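Local coordinates for programmed Cell Death Protein 5 Homolog (Leishmania major, PDB 6VMT) that probably binds DNA as a small, mostly helical protein of the PDCD5 family, at residues A[61-64]-A[65-69]; A[69-72]-A[73-77]. All blocks are in the same frame, centred on the assembly; numbering follows the deposited sequence.

Overall arrangement
Both contacts lie on helix 46-75, the middle one of the three helices in this all-helical chain, and together they follow its second half to its C-terminal end. Contact 1 (61-69) is nearer the middle of the molecule, its centre about 7 Å from the centre of the chain; contact 2 (69-77) has its centre about 12 Å out, where the helix stops. The two centres are about 12 Å apart, and His69 belongs to both. Val66 in contact 1 and Ile70 in contact 2 both touch Leu91 of helix 85-103, whereas Glu67, Ile71, Val74 and Gln75 reach helix 12-43. The second half of helix 46-75 thus bridges its two neighbours.

Contact 1: A[61-64]-A[65-69]; sequences GRSQ and AVEMH
Four successive i to i+4 backbone hydrogen bonds tie 61-64 to 65-69 in an alpha-helical ladder, Ala65 N to Gly61 O, Val66 N to Arg62 O, Glu67 N to Ser63 O and Met68 N to Gln64 O. This is the interior of helix 46-75 in the PDCD5-family helical domain, beginning at a kink, where the N-H groups of Gly61 and Arg62 make no bond to the preceding turn. The ladder is uneven. Ala65 N stands 37° above the plane of the Gly61 carbonyl, 3.0 Å from its O, while the 3.0 Å bond from Met68 N to Gln64 O is nearly straight at its hydrogen, 171°. Alanine suits position 65, for its short CB sits 3.3 Å from Arg62 O and close against the turn before. Val66 lays CG2 beside its own backbone N, 4.0 Å from Arg62 O, and its branched, apolar side chain is buried against Leu91 and Met95 of helix 85-103. On the flank facing helix 12-43, Glu67 has its CG beside the backbone N (chi1 -69°), which carries that methylene over the preceding turn, 3.3 Å from Ser63 O. The chain then runs out extended, and the side chain touches Lys36 and Leu40 of helix 12-43. Ser63 is small enough for a buried site next to Ala56, and its hydroxyl is satisfied by a hydrogen bond with Leu52 O, from earlier in helix 46-75, before the kink. Gln64, on an exposed face, runs extended beyond CG, with CB 3.2 Å from Ala65 N. Within the contact, the nearest approach of the Ser63 and Glu67 side chains is OG to OE2, 3.8 Å.

Contact 2: A[69-72]-A[73-77]; sequences HIIQ and AVQRG
Gln72 turns back over its own helix because its CG is wedged between the backbone N and the carbonyl carbon (chi1 73°) and the chain turns again about the CB-CG bond (chi2 86°); Arg76, with CG beside its backbone N, runs extended from CG to NE to meet it. Gln72 OE1 thereby comes 3.1 Å from Arg76 NH1, with the amide and guanidinium planes 82° apart, and Gln72 CB lies over one face of the guanidinium. The long arginine can span the last turn in this way, its CG passing 3.3 Å from Gln72 O. Ile70 and Val74 run alongside each other in the same direction, with their CG2 methyls 3.9 Å apart; such beta-branched apolar residues suit the flank that packs against Leu91, Phe43 and Pro81. Ile71 and Gln75 are likewise alongside, with Ile71 CG2 3.6 Å from Gln75 NE2, and both side chains touch Met39 of helix 12-43. Ala73, small and buried, places CB over one face of the His69 ring, 4.3 Å above its plane and toward the rim. Glycine fits position 77, where positive phi closes the helix in a Schellman motif and Gly77 N bonds Val74 O at 2.7 Å. The Arg76 N to Gln72 O bond, by contrast, is weak, and a cationic guanidinium near the C-terminal carbonyls would be expected to interact favourably with the helix dipole.

Contact 1: A[61-64]-A[65-69]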
loop_
_atom_site.group_PDB
_atom_site.type_symbol
_atom_site.label_atom_id
_atom_site.label_comp_id
_atom_site.label_asym_id
_atom_site.label_seq_id
_atom_site.Cartn_x
_atom_site.Cartn_y
_atom_site.Cartn_z
ATOM N N GLY A 61 5.706 -0.875 -8.208
ATOM C CA GLY A 61 4.446 -0.271 -8.689
ATOM C C GLY A 61 3.368 -1.317 -8.910
ATOM O O GLY A 61 2.168 -1.017 -8.731
ATOM N N ARG A 62 3.777 -2.511 -9.330
ATOM C CA ARG A 62 2.858 -3.606 -9.713
ATOM C C ARG A 62 2.208 -4.148 -8.449
ATOM O O ARG A 62 0.986 -4.075 -8.329
ATOM C CB ARG A 62 3.650 -4.724 -10.379
ATOM C CG ARG A 62 2.772 -5.762 -11.045
ATOM C CD ARG A 62 3.232 -5.933 -12.468
ATOM N NE ARG A 62 4.157 -7.043 -12.624
ATOM C CZ ARG A 62 4.968 -7.178 -13.658
ATOM N NH1 ARG A 62 5.764 -8.232 -13.735
ATOM N NH2 ARG A 62 4.970 -6.261 -14.612
ATOM N N SER A 63 3.060 -4.638 -7.551
ATOM C CA SER A 63 2.729 -5.177 -6.215
ATOM C C SER A 63 1.901 -4.157 -5.443
ATOM O O SER A 63 0.983 -4.564 -4.729
ATOM C CB SER A 63 3.977 -5.532 -5.480
ATOM O OG SER A 63 3.817 -5.261 -4.104
ATOM N N GLN A 64 2.202 -2.879 -5.613
ATOM C CA GLN A 64 1.463 -1.783 -4.948
ATOM C C GLN A 64 0.073 -1.643 -5.567
ATOM O O GLN A 64 -0.863 -1.382 -4.811
ATOM C CB GLN A 64 2.247 -0.479 -5.039
ATOM C CG GLN A 64 1.386 0.760 -4.840
ATOM C CD GLN A 64 2.221 2.012 -4.742
ATOM O OE1 GLN A 64 3.288 2.023 -4.131
ATOM N NE2 GLN A 64 1.729 3.079 -5.349
ATOM N N ALA A 65 -0.079 -1.793 -6.880
ATOM C CA ALA A 65 -1.407 -1.669 -7.541
ATOM C C ALA A 65 -2.366 -2.755 -7.020
ATOM O O ALA A 65 -3.579 -2.506 -6.950
ATOM C CB ALA A 65 -1.276 -1.715 -9.043
ATOM N N VAL A 66 -1.845 -3.921 -6.653
ATOM C CA VAL A 66 -2.660 -5.064 -6.151
ATOM C C VAL A 66 -3.123 -4.740 -4.729
ATOM O O VAL A 66 -4.327 -4.802 -4.484
ATOM C CB VAL A 66 -1.853 -6.375 -6.222
ATOM C CG1 VAL A 66 -2.400 -7.443 -5.296
ATOM C CG2 VAL A 66 -1.788 -6.897 -7.643
ATOM N N GLU A 67 -2.175 -4.435 -3.838
ATOM C CA GLU A 67 -2.413 -4.037 -2.436
ATOM C C GLU A 67 -3.502 -2.964 -2.427
ATOM O O GLU A 67 -4.485 -3.141 -1.740
ATOM C CB GLU A 67 -1.100 -3.561 -1.819
ATOM C CG GLU A 67 -0.043 -4.653 -1.588
ATOM C CD GLU A 67 1.265 -4.144 -0.957
ATOM O OE1 GLU A 67 1.399 -2.906 -0.745
ATOM O OE2 GLU A 67 2.173 -4.964 -0.671
ATOM N N MET A 68 -3.408 -1.929 -3.247
ATOM C CA MET A 68 -4.488 -0.906 -3.334
ATOM C C MET A 68 -5.800 -1.613 -3.611
ATOM O O MET A 68 -6.800 -1.250 -3.053
ATOM C CB MET A 68 -4.283 0.099 -4.474
ATOM C CG MET A 68 -3.502 1.377 -4.083
ATOM S SD MET A 68 -2.991 2.427 -5.523
ATOM C CE MET A 68 -4.588 3.026 -6.078
ATOM N N HIS A 69 -5.809 -2.493 -4.589
ATOM C CA HIS A 69 -7.055 -3.117 -5.081
ATOM C C HIS A 69 -7.610 -4.024 -3.991
ATOM O O HIS A 69 -8.807 -3.938 -3.727
ATOM C CB HIS A 69 -6.820 -3.918 -6.357
ATOM C CG HIS A 69 -8.055 -4.608 -6.831
ATOM N ND1 HIS A 69 -9.093 -3.928 -7.462
ATOM C CD2 HIS A 69 -8.444 -5.889 -6.727
ATOM C CE1 HIS A 69 -10.055 -4.776 -7.749
ATOM N NE2 HIS A 69 -9.674 -5.984 -7.302
#

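Contact 2: A[69-72]-A[73-77]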
loop_
_atom_site.group_PDB
_atom_site.type_symbol
_atom_site.label_atom_id
_atom_site.label_comp_id
_atom_site.label_asym_id
_atom_site.label_seq_id
_atom_site.Cartn_x
_atom_site.Cartn_y
_atom_site.Cartn_z
ATOM N N HIS A 69 -5.809 -2.493 -4.589
ATOM C CA HIS A 69 -7.055 -3.117 -5.081
ATOM C C HIS A 69 -7.610 -4.024 -3.991
ATOM O O HIS A 69 -8.807 -3.938 -3.727
ATOM C CB HIS A 69 -6.820 -3.918 -6.357
ATOM C CG HIS A 69 -8.055 -4.608 -6.831
ATOM N ND1 HIS A 69 -9.093 -3.928 -7.462
ATOM C CD2 HIS A 69 -8.444 -5.889 -6.727
ATOM C CE1 HIS A 69 -10.055 -4.776 -7.749
ATOM N NE2 HIS A 69 -9.674 -5.984 -7.302
ATOM N N ILE A 70 -6.776 -4.890 -3.420
ATOM C CA ILE A 70 -7.225 -5.868 -2.386
ATOM C C ILE A 70 -7.873 -5.083 -1.254
ATOM O O ILE A 70 -8.934 -5.454 -0.814
ATOM C CB ILE A 70 -6.051 -6.687 -1.862
ATOM C CG1 ILE A 70 -5.568 -7.701 -2.892
ATOM C CG2 ILE A 70 -6.417 -7.331 -0.543
ATOM C CD1 ILE A 70 -4.225 -8.269 -2.588
ATOM N N ILE A 71 -7.248 -4.003 -0.823
ATOM C CA ILE A 71 -7.764 -3.221 0.321
ATOM C C ILE A 71 -9.108 -2.615 -0.059
ATOM O O ILE A 71 -10.062 -2.833 0.692
ATOM C CB ILE A 71 -6.759 -2.149 0.706
ATOM C CG1 ILE A 71 -5.500 -2.795 1.257
ATOM C CG2 ILE A 71 -7.390 -1.178 1.679
ATOM C CD1 ILE A 71 -4.436 -1.801 1.584
ATOM N N GLN A 72 -9.188 -1.839 -1.137
ATOM C CA GLN A 72 -10.481 -1.196 -1.507
ATOM C C GLN A 72 -11.528 -2.303 -1.633
ATOM O O GLN A 72 -12.631 -2.101 -1.153
ATOM C CB GLN A 72 -10.384 -0.278 -2.740
ATOM C CG GLN A 72 -10.222 -0.976 -4.086
ATOM C CD GLN A 72 -11.487 -1.428 -4.797
ATOM O OE1 GLN A 72 -12.553 -0.827 -4.685
ATOM N NE2 GLN A 72 -11.374 -2.496 -5.575
ATOM N N ALA A 73 -11.161 -3.468 -2.170
ATOM C CA ALA A 73 -12.079 -4.571 -2.528
ATOM C C ALA A 73 -12.629 -5.269 -1.288
ATOM O O ALA A 73 -13.825 -5.522 -1.230
ATOM C CB ALA A 73 -11.319 -5.549 -3.357
ATOM N N VAL A 74 -11.749 -5.687 -0.389
ATOM C CA VAL A 74 -12.122 -6.338 0.895
ATOM C C VAL A 74 -12.924 -5.318 1.742
ATOM O O VAL A 74 -14.088 -5.591 2.144
ATOM C CB VAL A 74 -10.854 -6.846 1.593
ATOM C CG1 VAL A 74 -11.164 -7.510 2.909
ATOM C CG2 VAL A 74 -10.082 -7.815 0.724
ATOM N N GLN A 75 -12.392 -4.117 1.951
ATOM C CA GLN A 75 -13.106 -3.088 2.746
ATOM C C GLN A 75 -14.561 -2.910 2.300
ATOM O O GLN A 75 -15.370 -2.581 3.182
ATOM C CB GLN A 75 -12.362 -1.775 2.649
ATOM C CG GLN A 75 -11.255 -1.695 3.671
ATOM C CD GLN A 75 -10.575 -0.370 3.520
ATOM O OE1 GLN A 75 -10.929 0.382 2.614
ATOM N NE2 GLN A 75 -9.564 -0.132 4.354
ATOM N N ARG A 76 -14.884 -3.156 1.018
ATOM C CA ARG A 76 -16.245 -2.974 0.426
ATOM C C ARG A 76 -16.991 -4.313 0.307
ATOM O O ARG A 76 -18.124 -4.297 -0.205
ATOM C CB ARG A 76 -16.152 -2.295 -0.951
ATOM C CG ARG A 76 -15.708 -0.837 -0.899
ATOM C CD ARG A 76 -15.287 -0.165 -2.202
ATOM N NE ARG A 76 -14.712 1.151 -1.904
ATOM C CZ ARG A 76 -14.185 2.007 -2.789
ATOM N NH1 ARG A 76 -14.143 1.716 -4.081
ATOM N NH2 ARG A 76 -13.695 3.162 -2.369
ATOM N N GLY A 77 -16.404 -5.431 0.745
ATOM C CA GLY A 77 -17.041 -6.767 0.669
ATOM C C GLY A 77 -17.085 -7.346 -0.746
ATOM O O GLY A 77 -17.832 -8.308 -0.964
#